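DNA helicase RecQ (Deinococcus radiodurans, PDB 4Q48) probably couples ATP hydrolysis to 3'-5' translocation along DNA and unwinding of the duplex, this chain being the catalytic core of a longer RecQ helicase. Local coordinates at residues E250-W255 / I289-V294; T66-S71 / D108-G113; A434-V439 / S472-L477; N41-M46 / D190-L195. One frame throughout, in Å; residues are numbered along the deposited sequence.

How the contacts relate
Three of the contacts pack a helix on a parallel sheet, and one packs two helices. Contacts 4 and 2 share the seven-stranded sheet of the first RecA-like domain, with centres about 22 Å apart. Contact 2 is nested in the long loop that contact 4 closes. Contact 1 follows along the chain, in the six-stranded sheet of the second RecA-like domain, about 39 Å from contact 4 and about 45 Å from contact 2 between centres. Contact 3 comes last, in the RQC domain, with its centre about 53 Å from that of contact 2. None of the four touches another. Each lies within one domain, and none bridges two.

Contact 1 (E250-W255 / I289-V294); sequences EETAKW and IVCATV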
loop_
_atom_site.group_PDB
_atom_site.type_symbol
_atom_site.label_atom_id
_atom_site.label_comp_id
_atom_site.label_asym_id
_atom_site.label_seq_id
_atom_site.Cartn_x
_atom_site.Cartn_y
_atom_site.Cartn_z
ATOM N N GLU A 250 6.900 -16.685 21.215
ATOM C CA GLU A 250 7.187 -17.837 22.065
ATOM C C GLU A 250 6.151 -18.032 23.174
ATOM O O GLU A 250 5.485 -19.077 23.261
ATOM C CB GLU A 250 8.577 -17.670 22.689
ATOM C CG GLU A 250 9.751 -17.845 21.723
ATOM C CD GLU A 250 11.104 -17.510 22.370
ATOM O OE1 GLU A 250 11.419 -18.065 23.460
ATOM O OE2 GLU A 250 11.851 -16.689 21.773
ATOM N N GLU A 251 5.987 -17.002 23.996
ATOM C CA GLU A 251 5.171 -17.124 25.192
ATOM C C GLU A 251 3.699 -17.263 24.891
ATOM O O GLU A 251 3.014 -18.060 25.526
ATOM C CB GLU A 251 5.421 -15.947 26.129
ATOM C CG GLU A 251 6.789 -16.042 26.805
ATOM C CD GLU A 251 7.116 -14.831 27.640
ATOM O OE1 GLU A 251 7.130 -13.716 27.078
ATOM O OE2 GLU A 251 7.372 -14.999 28.854
ATOM N N THR A 252 3.218 -16.489 23.924
ATOM C CA THR A 252 1.837 -16.610 23.449
ATOM C C THR A 252 1.585 -18.010 22.873
ATOM O O THR A 252 0.582 -18.658 23.202
ATOM C CB THR A 252 1.525 -15.546 22.361
ATOM O OG1 THR A 252 1.793 -14.238 22.887
ATOM C CG2 THR A 252 0.078 -15.636 21.883
ATOM N N ALA A 253 2.527 -18.483 22.051
ATOM C CA ALA A 253 2.414 -19.794 21.436
ATOM C C ALA A 253 2.278 -20.866 22.507
ATOM O O ALA A 253 1.493 -21.789 22.338
ATOM C CB ALA A 253 3.625 -20.095 20.525
ATOM N N LYS A 254 3.003 -20.773 23.618
ATOM C CA LYS A 254 2.847 -21.872 24.570
ATOM C C LYS A 254 1.701 -21.592 25.546
ATOM O O LYS A 254 1.137 -22.520 26.135
ATOM C CB LYS A 254 4.140 -22.215 25.318
ATOM C CG LYS A 254 4.334 -23.758 25.267
ATOM C CD LYS A 254 5.375 -24.360 26.211
ATOM C CE LYS A 254 5.005 -25.812 26.616
ATOM N NZ LYS A 254 4.031 -26.484 25.684
ATOM N N TRP A 255 1.330 -20.327 25.687
ATOM C CA TRP A 255 0.135 -20.000 26.458
ATOM C C TRP A 255 -1.074 -20.587 25.750
ATOM O O TRP A 255 -2.007 -21.088 26.377
ATOM C CB TRP A 255 -0.011 -18.484 26.633
ATOM C CG TRP A 255 -1.181 -18.090 27.453
ATOM C CD1 TRP A 255 -1.242 -17.994 28.808
ATOM C CD2 TRP A 255 -2.460 -17.695 26.964
ATOM N NE1 TRP A 255 -2.497 -17.591 29.203
ATOM C CE2 TRP A 255 -3.264 -17.396 28.086
ATOM C CE3 TRP A 255 -3.009 -17.567 25.686
ATOM C CZ2 TRP A 255 -4.585 -16.977 27.966
ATOM C CZ3 TRP A 255 -4.324 -17.158 25.569
ATOM C CH2 TRP A 255 -5.096 -16.872 26.701
ATOM N N ILE A 289 -2.872 -23.107 14.513
ATOM C CA ILE A 289 -2.628 -21.666 14.636
ATOM C C ILE A 289 -1.149 -21.301 14.730
ATOM O O ILE A 289 -0.456 -21.778 15.625
ATOM C CB ILE A 289 -3.300 -21.095 15.879
ATOM C CG1 ILE A 289 -4.823 -21.222 15.765
ATOM C CG2 ILE A 289 -2.865 -19.665 16.078
ATOM C CD1 ILE A 289 -5.556 -20.711 16.955
ATOM N N VAL A 290 -0.666 -20.439 13.837
ATOM C CA VAL A 290 0.741 -20.036 13.870
ATOM C C VAL A 290 0.887 -18.667 14.549
ATOM O O VAL A 290 0.084 -17.762 14.304
ATOM C CB VAL A 290 1.358 -19.955 12.439
ATOM C CG1 VAL A 290 2.715 -19.269 12.463
ATOM C CG2 VAL A 290 1.488 -21.329 11.808
ATOM N N CYS A 291 1.869 -18.520 15.436
ATOM C CA CYS A 291 2.206 -17.198 15.966
ATOM C C CYS A 291 3.514 -16.699 15.381
ATOM O O CYS A 291 4.542 -17.381 15.483
ATOM C CB CYS A 291 2.301 -17.197 17.488
ATOM S SG CYS A 291 0.846 -17.741 18.322
ATOM N N ALA A 292 3.477 -15.498 14.802
ATOM C CA ALA A 292 4.618 -14.947 14.066
ATOM C C ALA A 292 4.774 -13.431 14.278
ATOM O O ALA A 292 3.852 -12.768 14.751
ATOM C CB ALA A 292 4.476 -15.264 12.582
ATOM N N THR A 293 5.927 -12.882 13.890
ATOM C CA THR A 293 6.208 -11.450 14.058
ATOM C C THR A 293 5.872 -10.670 12.793
ATOM O O THR A 293 5.133 -9.684 12.846
ATOM C CB THR A 293 7.690 -11.193 14.422
ATOM O OG1 THR A 293 8.529 -12.032 13.621
ATOM C CG2 THR A 293 7.938 -11.507 15.882
ATOM N N VAL A 294 6.474 -11.106 11.684
ATOM C CA VAL A 294 6.252 -10.590 10.319
ATOM C C VAL A 294 6.869 -11.631 9.376
ATOM O O VAL A 294 8.088 -11.841 9.407
ATOM C CB VAL A 294 6.914 -9.205 10.065
ATOM C CG1 VAL A 294 7.165 -9.006 8.586
ATOM C CG2 VAL A 294 6.073 -8.064 10.629
#
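Cys291 packs on Thr252 and Ala253 in a buried helix-on-sheet contact of the second RecA-like domain. The cysteine belongs to strand 289-292, and its two partners lie on one turn of helix 246-258. A single sulfur carries the strand's share of the contact. With chi1 at -57°, SG lies opposite the carbonyl carbon of Cys291, and the thiol is directed at the helix. It meets the helix backbone at Ala253, where SG lies 4.0 Å from CA of Ala253. The methyl of the same residue stands beside it, with Ala253 CB 4.3 Å from Cys291 SG. The second methyl comes from Thr252, whose CG2 is 4.2 Å from Cys291 SG. The sulfur thus rests against two methyl groups and a CA, all in van der Waals contact.

The backbones come close here because the groups between them are small. The CA atoms of Ala253 and Cys291 are 6.1 Å apart. The hydroxyl of Thr252 is used within its own helix, where OG1 bonds to the carbonyl oxygen of Ser248. That bond fixes the rotation of the side chain and presents CG2 to the sulfur.

Helix 246-258 links strands 238-242 and 263-266 in a beta-alpha-beta crossover, and strand 289-292 lies between those two in the sheet. Cys291 bonds through its backbone to Leu264, Val290 bonds to Gly239 and Val241, and Ala253 touches Ala265. Val290 points away from helix 246-258 and packs on Val278 and Phe282 of helix 272-284, so strand 289-292 has a helix on each face.

Contact 2 (T66-S71 / D108-G113); sequences TGIVVS and DALLRG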
loop_
_atom_site.group_PDB
_atom_site.type_symbol
_atom_site.label_atom_id
_atom_site.label_comp_id
_atom_site.label_asym_id
_atom_site.label_seq_id
_atom_site.Cartn_x
_atom_site.Cartn_y
_atom_site.Cartn_z
ATOM N N THR A 66 10.963 -7.808 -27.112
ATOM C CA THR A 66 11.101 -8.248 -25.742
ATOM C C THR A 66 10.618 -7.219 -24.711
ATOM O O THR A 66 10.987 -6.042 -24.792
ATOM C CB THR A 66 12.553 -8.547 -25.469
ATOM O OG1 THR A 66 13.050 -9.407 -26.499
ATOM C CG2 THR A 66 12.755 -9.154 -24.076
ATOM N N GLY A 67 9.813 -7.663 -23.741
ATOM C CA GLY A 67 9.495 -6.848 -22.586
ATOM C C GLY A 67 10.675 -6.757 -21.635
ATOM O O GLY A 67 11.253 -7.755 -21.248
ATOM N N ILE A 68 11.021 -5.549 -21.225
ATOM C CA ILE A 68 12.146 -5.361 -20.324
ATOM C C ILE A 68 11.572 -5.052 -18.951
ATOM O O ILE A 68 11.046 -3.972 -18.735
ATOM C CB ILE A 68 13.062 -4.205 -20.793
ATOM C CG1 ILE A 68 13.522 -4.430 -22.230
ATOM C CG2 ILE A 68 14.259 -4.071 -19.895
ATOM C CD1 ILE A 68 14.230 -5.749 -22.427
ATOM N N VAL A 69 11.674 -5.998 -18.025
ATOM C CA VAL A 69 11.046 -5.853 -16.706
ATOM C C VAL A 69 12.101 -5.468 -15.679
ATOM O O VAL A 69 13.067 -6.191 -15.462
ATOM C CB VAL A 69 10.322 -7.155 -16.249
ATOM C CG1 VAL A 69 9.516 -6.919 -15.008
ATOM C CG2 VAL A 69 9.423 -7.681 -17.343
ATOM N N VAL A 70 11.932 -4.306 -15.072
ATOM C CA VAL A 70 12.844 -3.888 -14.037
ATOM C C VAL A 70 12.351 -4.311 -12.656
ATOM O O VAL A 70 11.216 -4.016 -12.284
ATOM C CB VAL A 70 13.024 -2.391 -14.069
ATOM C CG1 VAL A 70 14.295 -2.011 -13.339
ATOM C CG2 VAL A 70 13.065 -1.924 -15.501
ATOM N N SER A 71 13.200 -5.010 -11.907
ATOM C CA SER A 71 12.863 -5.457 -10.554
ATOM C C SER A 71 14.116 -5.700 -9.697
ATOM O O SER A 71 15.135 -6.232 -10.179
ATOM C CB SER A 71 12.001 -6.730 -10.587
ATOM O OG SER A 71 11.982 -7.376 -9.319
ATOM N N ASP A 108 23.085 -12.100 -26.119
ATOM C CA ASP A 108 22.965 -12.562 -27.504
ATOM C C ASP A 108 21.520 -12.881 -27.790
ATOM O O ASP A 108 20.977 -12.545 -28.839
ATOM C CB ASP A 108 23.801 -13.821 -27.784
ATOM C CG ASP A 108 25.218 -13.516 -28.265
ATOM O OD1 ASP A 108 25.702 -12.363 -28.118
ATOM O OD2 ASP A 108 25.855 -14.465 -28.784
ATOM N N ALA A 109 20.887 -13.496 -26.802
ATOM C CA ALA A 109 19.538 -13.970 -26.976
ATOM C C ALA A 109 18.595 -12.790 -27.061
ATOM O O ALA A 109 17.663 -12.786 -27.868
ATOM C CB ALA A 109 19.167 -14.910 -25.825
ATOM N N LEU A 110 18.887 -11.762 -26.270
ATOM C CA LEU A 110 18.156 -10.516 -26.338
ATOM C C LEU A 110 18.292 -9.894 -27.740
ATOM O O LEU A 110 17.298 -9.540 -28.396
ATOM C CB LEU A 110 18.676 -9.556 -25.267
ATOM C CG LEU A 110 18.148 -8.123 -25.267
ATOM C CD1 LEU A 110 16.657 -8.087 -24.932
ATOM C CD2 LEU A 110 18.938 -7.262 -24.293
ATOM N N LEU A 111 19.527 -9.816 -28.223
ATOM C CA LEU A 111 19.784 -9.164 -29.493
ATOM C C LEU A 111 19.147 -9.900 -30.654
ATOM O O LEU A 111 18.766 -9.268 -31.643
ATOM C CB LEU A 111 21.290 -8.988 -29.703
ATOM C CG LEU A 111 21.767 -7.859 -28.783
ATOM C CD1 LEU A 111 23.264 -7.637 -28.766
ATOM C CD2 LEU A 111 21.054 -6.603 -29.188
ATOM N N ARG A 112 19.001 -11.220 -30.528
ATOM C CA ARG A 112 18.469 -12.050 -31.621
ATOM C C ARG A 112 16.954 -12.193 -31.605
ATOM O O ARG A 112 16.392 -12.956 -32.413
ATOM C CB ARG A 112 19.070 -13.464 -31.566
ATOM C CG ARG A 112 20.423 -13.651 -32.221
ATOM C CD ARG A 112 20.747 -15.143 -32.340
ATOM N NE ARG A 112 21.383 -15.454 -33.623
ATOM C CZ ARG A 112 20.719 -15.726 -34.745
ATOM N NH1 ARG A 112 19.394 -15.756 -34.759
ATOM N NH2 ARG A 112 21.379 -15.992 -35.860
ATOM N N GLY A 113 16.300 -11.398 -30.755
ATOM C CA GLY A 113 14.847 -11.389 -30.641
ATOM C C GLY A 113 14.318 -12.711 -30.087
ATOM O O GLY A 113 13.207 -13.120 -30.367
#
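Leu110 reaches Thr66 and Ile68 through a first torsion of 173°, which sets its CG opposite its own backbone N and carries the isobutyl group out toward the strand. In Thr66, chi1 of -50° sets CG2 opposite the backbone N, and CG2 and OG1 both border the leucine methyl. Ile68 is bent at both torsions, and its CD1 ends nearer the helix than its CB direction would suggest.

Thr66 and Ile68 both meet one methyl, CD1 of Leu110. This atom lies 4.1 Å from CG2 of Thr66. It is equally near the hydroxyl, with Leu110 CD1 4.1 Å from OG1 of Thr66. On the isoleucine it meets the tip of the chain, with Leu110 CD1 4.2 Å from Ile68 CD1. Leu110 and Ile68 cross at about a right angle. All of these are apolar or van der Waals contacts. The buried hydroxyl of Thr66 has its polar partner in the carbonyl oxygen of Leu115.

Leu110 sits in the last turn of helix 100-111. A Schellman motif ends that helix, with Gly113 N bonded to Leu110 O and Asp114 N to Ala109 O. The positive phi of Gly113 suits glycine.

The chain then enters strand 117-120, which neighbours strand 66-70 in the sheet of the first RecA-like domain. Strand 139-145 flanks strand 66-70 on its other edge. Leu118 touches both Thr66 and Ile68, Val139 touches Ile68, and Ala137, just before strand 139-145, packs on Leu110.

Contact 3 (A434-V439 / S472-L477); sequences AHLTDV and SVLRQL
Between 434-439 and 472-477 the backbones are nearest at Thr437 and Leu474, whose CA atoms are 8.9 Å apart. Both segments are helical throughout. At this spacing the backbones do not touch, and the contact is made by side chains alone.

Leu474 spans the gap. Its CB points at the other helix, and an extended second torsion, 166°, pushes the branched end forward. The fork of the leucine then meets two neighbouring residues. CD1 of Leu474 lies 3.6 Å from OG1 of Thr437. CD2 of Leu474 faces a second leucine, 4.4 Å from CD1 of Leu436. The side chains of Thr437 and Leu474 approach at a slant.

Both helices belong to the RQC domain, which has a winged-helix fold in this family. Helix 414-426 packs beside the contact, with Ala420 on Leu474 and Thr424 on Leu436. Thr437 also touches Trp470 and Arg471, one turn before Leu474.

The threonine hydroxyl is buried, yet its neighbour across the contact is a methyl group. OG1 of Thr437 bonds instead to the carbonyl oxygen of Ala433, in its own helix. Its polar need is thus met within that helix, and the oxygen meets Leu474 through van der Waals contact only. Between these segments the contact is essentially apolar, a leucine fork set against Leu436 and Thr437.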
loop_
_atom_site.group_PDB
_atom_site.type_symbol
_atom_site.label_atom_id
_atom_site.label_comp_id
_atom_site.label_asym_id
_atom_site.label_seq_id
_atom_site.Cartn_x
_atom_site.Cartn_y
_atom_site.Cartn_z
ATOM N N ALA A 434 -1.865 27.074 12.447
ATOM C CA ALA A 434 -1.998 28.142 13.445
ATOM C C ALA A 434 -2.543 29.438 12.829
ATOM O O ALA A 434 -3.455 30.058 13.379
ATOM C CB ALA A 434 -0.677 28.395 14.111
ATOM N N HIS A 435 -1.989 29.831 11.679
ATOM C CA HIS A 435 -2.467 31.018 10.976
ATOM C C HIS A 435 -3.939 30.929 10.577
ATOM O O HIS A 435 -4.727 31.832 10.868
ATOM C CB HIS A 435 -1.633 31.294 9.732
ATOM C CG HIS A 435 -2.007 32.574 9.057
ATOM N ND1 HIS A 435 -1.475 33.791 9.429
ATOM C CD2 HIS A 435 -2.897 32.836 8.070
ATOM C CE1 HIS A 435 -2.015 34.745 8.692
ATOM N NE2 HIS A 435 -2.880 34.192 7.859
ATOM N N LEU A 436 -4.300 29.828 9.925
ATOM C CA LEU A 436 -5.685 29.548 9.582
ATOM C C LEU A 436 -6.595 29.693 10.810
ATOM O O LEU A 436 -7.706 30.251 10.742
ATOM C CB LEU A 436 -5.795 28.138 9.021
ATOM C CG LEU A 436 -5.138 27.868 7.662
ATOM C CD1 LEU A 436 -5.333 26.412 7.243
ATOM C CD2 LEU A 436 -5.699 28.786 6.613
ATOM N N THR A 437 -6.101 29.197 11.938
ATOM C CA THR A 437 -6.871 29.192 13.177
ATOM C C THR A 437 -7.101 30.621 13.645
ATOM O O THR A 437 -8.147 30.923 14.232
ATOM C CB THR A 437 -6.164 28.368 14.260
ATOM O OG1 THR A 437 -5.935 27.035 13.781
ATOM C CG2 THR A 437 -6.968 28.340 15.537
ATOM N N ASP A 438 -6.113 31.486 13.381
ATOM C CA ASP A 438 -6.203 32.917 13.710
ATOM C C ASP A 438 -7.315 33.562 12.914
ATOM O O ASP A 438 -8.143 34.305 13.459
ATOM C CB ASP A 438 -4.893 33.656 13.409
ATOM C CG ASP A 438 -3.884 33.572 14.543
ATOM O OD1 ASP A 438 -4.306 33.374 15.712
ATOM O OD2 ASP A 438 -2.666 33.688 14.250
ATOM N N VAL A 439 -7.319 33.271 11.616
ATOM C CA VAL A 439 -8.328 33.798 10.732
ATOM C C VAL A 439 -9.687 33.318 11.208
ATOM O O VAL A 439 -10.620 34.110 11.398
ATOM C CB VAL A 439 -8.085 33.375 9.267
ATOM C CG1 VAL A 439 -9.211 33.859 8.384
ATOM C CG2 VAL A 439 -6.735 33.896 8.763
ATOM N N SER A 472 -7.570 20.667 16.090
ATOM C CA SER A 472 -8.087 19.308 16.047
ATOM C C SER A 472 -8.825 19.017 14.728
ATOM O O SER A 472 -8.498 18.043 14.025
ATOM C CB SER A 472 -9.012 19.070 17.240
ATOM O OG SER A 472 -9.846 17.949 17.006
ATOM N N VAL A 473 -9.786 19.880 14.384
ATOM C CA VAL A 473 -10.521 19.764 13.129
ATOM C C VAL A 473 -9.518 19.717 11.985
ATOM O O VAL A 473 -9.636 18.877 11.076
ATOM C CB VAL A 473 -11.502 20.946 12.900
ATOM C CG1 VAL A 473 -11.861 21.064 11.443
ATOM C CG2 VAL A 473 -12.765 20.801 13.727
ATOM N N LEU A 474 -8.510 20.591 12.047
ATOM C CA LEU A 474 -7.501 20.636 10.992
ATOM C C LEU A 474 -6.686 19.358 10.883
ATOM O O LEU A 474 -6.460 18.896 9.774
ATOM C CB LEU A 474 -6.567 21.839 11.164
ATOM C CG LEU A 474 -7.246 23.217 10.983
ATOM C CD1 LEU A 474 -6.355 24.343 11.499
ATOM C CD2 LEU A 474 -7.692 23.485 9.522
ATOM N N ARG A 475 -6.296 18.750 12.002
ATOM C CA ARG A 475 -5.524 17.518 11.927
ATOM C C ARG A 475 -6.366 16.468 11.288
ATOM O O ARG A 475 -5.906 15.666 10.469
ATOM C CB ARG A 475 -5.045 17.071 13.303
ATOM C CG ARG A 475 -3.831 17.854 13.792
ATOM C CD ARG A 475 -3.211 17.260 15.047
ATOM N NE ARG A 475 -4.184 17.186 16.132
ATOM C CZ ARG A 475 -4.403 18.179 16.993
ATOM N NH1 ARG A 475 -3.692 19.297 16.889
ATOM N NH2 ARG A 475 -5.310 18.046 17.964
ATOM N N GLN A 476 -7.632 16.504 11.645
ATOM C CA GLN A 476 -8.552 15.496 11.199
ATOM C C GLN A 476 -8.721 15.610 9.693
ATOM O O GLN A 476 -8.696 14.595 8.982
ATOM C CB GLN A 476 -9.887 15.644 11.933
ATOM C CG GLN A 476 -10.678 14.375 11.892
ATOM C CD GLN A 476 -10.074 13.293 12.780
ATOM O OE1 GLN A 476 -9.688 13.546 13.934
ATOM N NE2 GLN A 476 -9.898 12.099 12.204
ATOM N N LEU A 477 -8.839 16.850 9.207
ATOM C CA LEU A 477 -8.994 17.078 7.772
ATOM C C LEU A 477 -7.704 16.716 7.065
ATOM O O LEU A 477 -7.721 16.205 5.940
ATOM C CB LEU A 477 -9.384 18.523 7.471
ATOM C CG LEU A 477 -10.845 18.854 7.777
ATOM C CD1 LEU A 477 -11.083 20.363 7.772
ATOM C CD2 LEU A 477 -11.745 18.148 6.810
#

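Contact 4 (N41-M46 / D190-L195); sequences NALVLM and DIKSVL
Leu43 places its two methyl groups on two successive residues of helix 185-194. CD1 of Leu43 meets the branch methyl of Ile191, with CG2 of that residue 4.1 Å away. CD2 of Leu43 lies against the aliphatic part of Lys192, 4.0 Å from its CE and 4.1 Å from its CG. The leucine crosses both partners at about a right angle. Its chi1 of -179° carries CG away from its own backbone N and toward the helix. The first bond of the Lys192 side chain does not point at the strand, but the end of the chain comes nearer. Chi2 and chi3 are extended, which puts CG and CE on the same side against CD2 of Leu43, and the chain bends at chi4. The CA atoms of Leu43 and Lys192 are 7.9 Å apart.

Strand 42-45 is an inner strand of the parallel sheet of the first RecA-like domain. It lies between strands 176-180 and 202-204, which helix 185-194 joins in a beta-alpha-beta crossover. Beyond the strand comes the P-loop, where Gly49, Gly51, Lys52 and Ser53 bind ADP in another structure of this protein; no ADP is bound here. The side chain of Leu43 is about 10 Å from that of Lys52.

Gln202 touches both Leu43 and Lys192. Arg176 ties the two segments at one end: its backbone N bonds to OD1 of Asn41, and its NE to the carbonyl oxygen of Leu195.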
loop_
_atom_site.group_PDB
_atom_site.type_symbol
_atom_site.label_atom_id
_atom_site.label_comp_id
_atom_site.label_asym_id
_atom_site.label_seq_id
_atom_site.Cartn_x
_atom_site.Cartn_y
_atom_site.Cartn_z
ATOM N N ASN A 41 1.504 4.608 -22.040
ATOM C CA ASN A 41 2.147 4.498 -20.735
ATOM C C ASN A 41 1.071 4.235 -19.710
ATOM O O ASN A 41 -0.106 4.461 -19.984
ATOM C CB ASN A 41 2.912 5.766 -20.362
ATOM C CG ASN A 41 4.139 5.986 -21.219
ATOM O OD1 ASN A 41 4.580 5.085 -21.943
ATOM N ND2 ASN A 41 4.714 7.185 -21.127
ATOM N N ALA A 42 1.461 3.764 -18.532
ATOM C CA ALA A 42 0.468 3.400 -17.524
ATOM C C ALA A 42 1.036 3.378 -16.108
ATOM O O ALA A 42 2.222 3.115 -15.894
ATOM C CB ALA A 42 -0.146 2.060 -17.862
ATOM N N LEU A 43 0.173 3.695 -15.151
ATOM C CA LEU A 43 0.460 3.520 -13.736
ATOM C C LEU A 43 -0.528 2.522 -13.184
ATOM O O LEU A 43 -1.734 2.760 -13.200
ATOM C CB LEU A 43 0.368 4.826 -12.976
ATOM C CG LEU A 43 0.691 4.675 -11.496
ATOM C CD1 LEU A 43 1.991 3.915 -11.326
ATOM C CD2 LEU A 43 0.780 6.027 -10.811
ATOM N N VAL A 44 -0.011 1.381 -12.747
ATOM C CA VAL A 44 -0.854 0.285 -12.297
ATOM C C VAL A 44 -0.644 -0.027 -10.808
ATOM O O VAL A 44 0.476 -0.277 -10.357
ATOM C CB VAL A 44 -0.618 -0.977 -13.150
ATOM C CG1 VAL A 44 -1.381 -2.163 -12.583
ATOM C CG2 VAL A 44 -1.040 -0.717 -14.584
ATOM N N LEU A 45 -1.727 0.029 -10.040
ATOM C CA LEU A 45 -1.649 -0.200 -8.609
ATOM C C LEU A 45 -2.551 -1.381 -8.291
ATOM O O LEU A 45 -3.767 -1.343 -8.525
ATOM C CB LEU A 45 -2.047 1.066 -7.854
ATOM C CG LEU A 45 -1.342 2.312 -8.432
ATOM C CD1 LEU A 45 -2.350 3.189 -9.150
ATOM C CD2 LEU A 45 -0.573 3.132 -7.419
ATOM N N MET A 46 -1.924 -2.486 -7.893
ATOM C CA MET A 46 -2.662 -3.719 -7.626
ATOM C C MET A 46 -2.121 -4.480 -6.431
ATOM O O MET A 46 -0.945 -4.380 -6.106
ATOM C CB MET A 46 -2.628 -4.629 -8.857
ATOM C CG MET A 46 -3.562 -4.184 -9.963
ATOM S SD MET A 46 -3.974 -5.470 -11.166
ATOM C CE MET A 46 -3.842 -6.950 -10.179
ATOM N N ASP A 190 5.139 10.574 -6.501
ATOM C CA ASP A 190 6.580 10.532 -6.746
ATOM C C ASP A 190 7.000 9.585 -7.859
ATOM O O ASP A 190 7.973 9.842 -8.569
ATOM C CB ASP A 190 7.286 10.077 -5.471
ATOM C CG ASP A 190 7.810 11.218 -4.648
ATOM O OD1 ASP A 190 7.373 12.370 -4.889
ATOM O OD2 ASP A 190 8.631 10.936 -3.736
ATOM N N ILE A 191 6.238 8.512 -8.040
ATOM C CA ILE A 191 6.438 7.622 -9.174
ATOM C C ILE A 191 6.153 8.364 -10.468
ATOM O O ILE A 191 6.932 8.273 -11.417
ATOM C CB ILE A 191 5.537 6.385 -9.075
ATOM C CG1 ILE A 191 5.922 5.558 -7.851
ATOM C CG2 ILE A 191 5.636 5.547 -10.339
ATOM C CD1 ILE A 191 4.955 4.404 -7.545
ATOM N N LYS A 192 5.075 9.147 -10.481
ATOM C CA LYS A 192 4.708 9.899 -11.662
ATOM C C LYS A 192 5.913 10.776 -12.035
ATOM O O LYS A 192 6.305 10.850 -13.202
ATOM C CB LYS A 192 3.441 10.727 -11.409
ATOM C CG LYS A 192 2.159 9.886 -11.231
ATOM C CD LYS A 192 0.936 10.750 -10.863
ATOM C CE LYS A 192 -0.306 9.905 -10.524
ATOM N NZ LYS A 192 -1.496 10.126 -11.429
ATOM N N SER A 193 6.549 11.382 -11.040
ATOM C CA SER A 193 7.621 12.330 -11.324
ATOM C C SER A 193 8.899 11.700 -11.896
ATOM O O SER A 193 9.531 12.276 -12.784
ATOM C CB SER A 193 7.972 13.117 -10.064
ATOM O OG SER A 193 7.174 14.280 -9.978
ATOM N N VAL A 194 9.292 10.541 -11.372
ATOM C CA VAL A 194 10.510 9.857 -11.828
ATOM C C VAL A 194 10.402 9.224 -13.224
ATOM O O VAL A 194 11.359 9.257 -14.012
ATOM C CB VAL A 194 10.940 8.798 -10.814
ATOM C CG1 VAL A 194 12.322 8.257 -11.169
ATOM C CG2 VAL A 194 10.973 9.422 -9.424
ATOM N N LEU A 195 9.261 8.599 -13.501
ATOM C CA LEU A 195 9.077 7.860 -14.744
ATOM C C LEU A 195 8.148 8.587 -15.710
ATOM O O LEU A 195 7.563 7.949 -16.592
ATOM C CB LEU A 195 8.534 6.456 -14.437
ATOM C CG LEU A 195 9.242 5.720 -13.291
ATOM C CD1 LEU A 195 8.459 4.503 -12.841
ATOM C CD2 LEU A 195 10.660 5.328 -13.679
#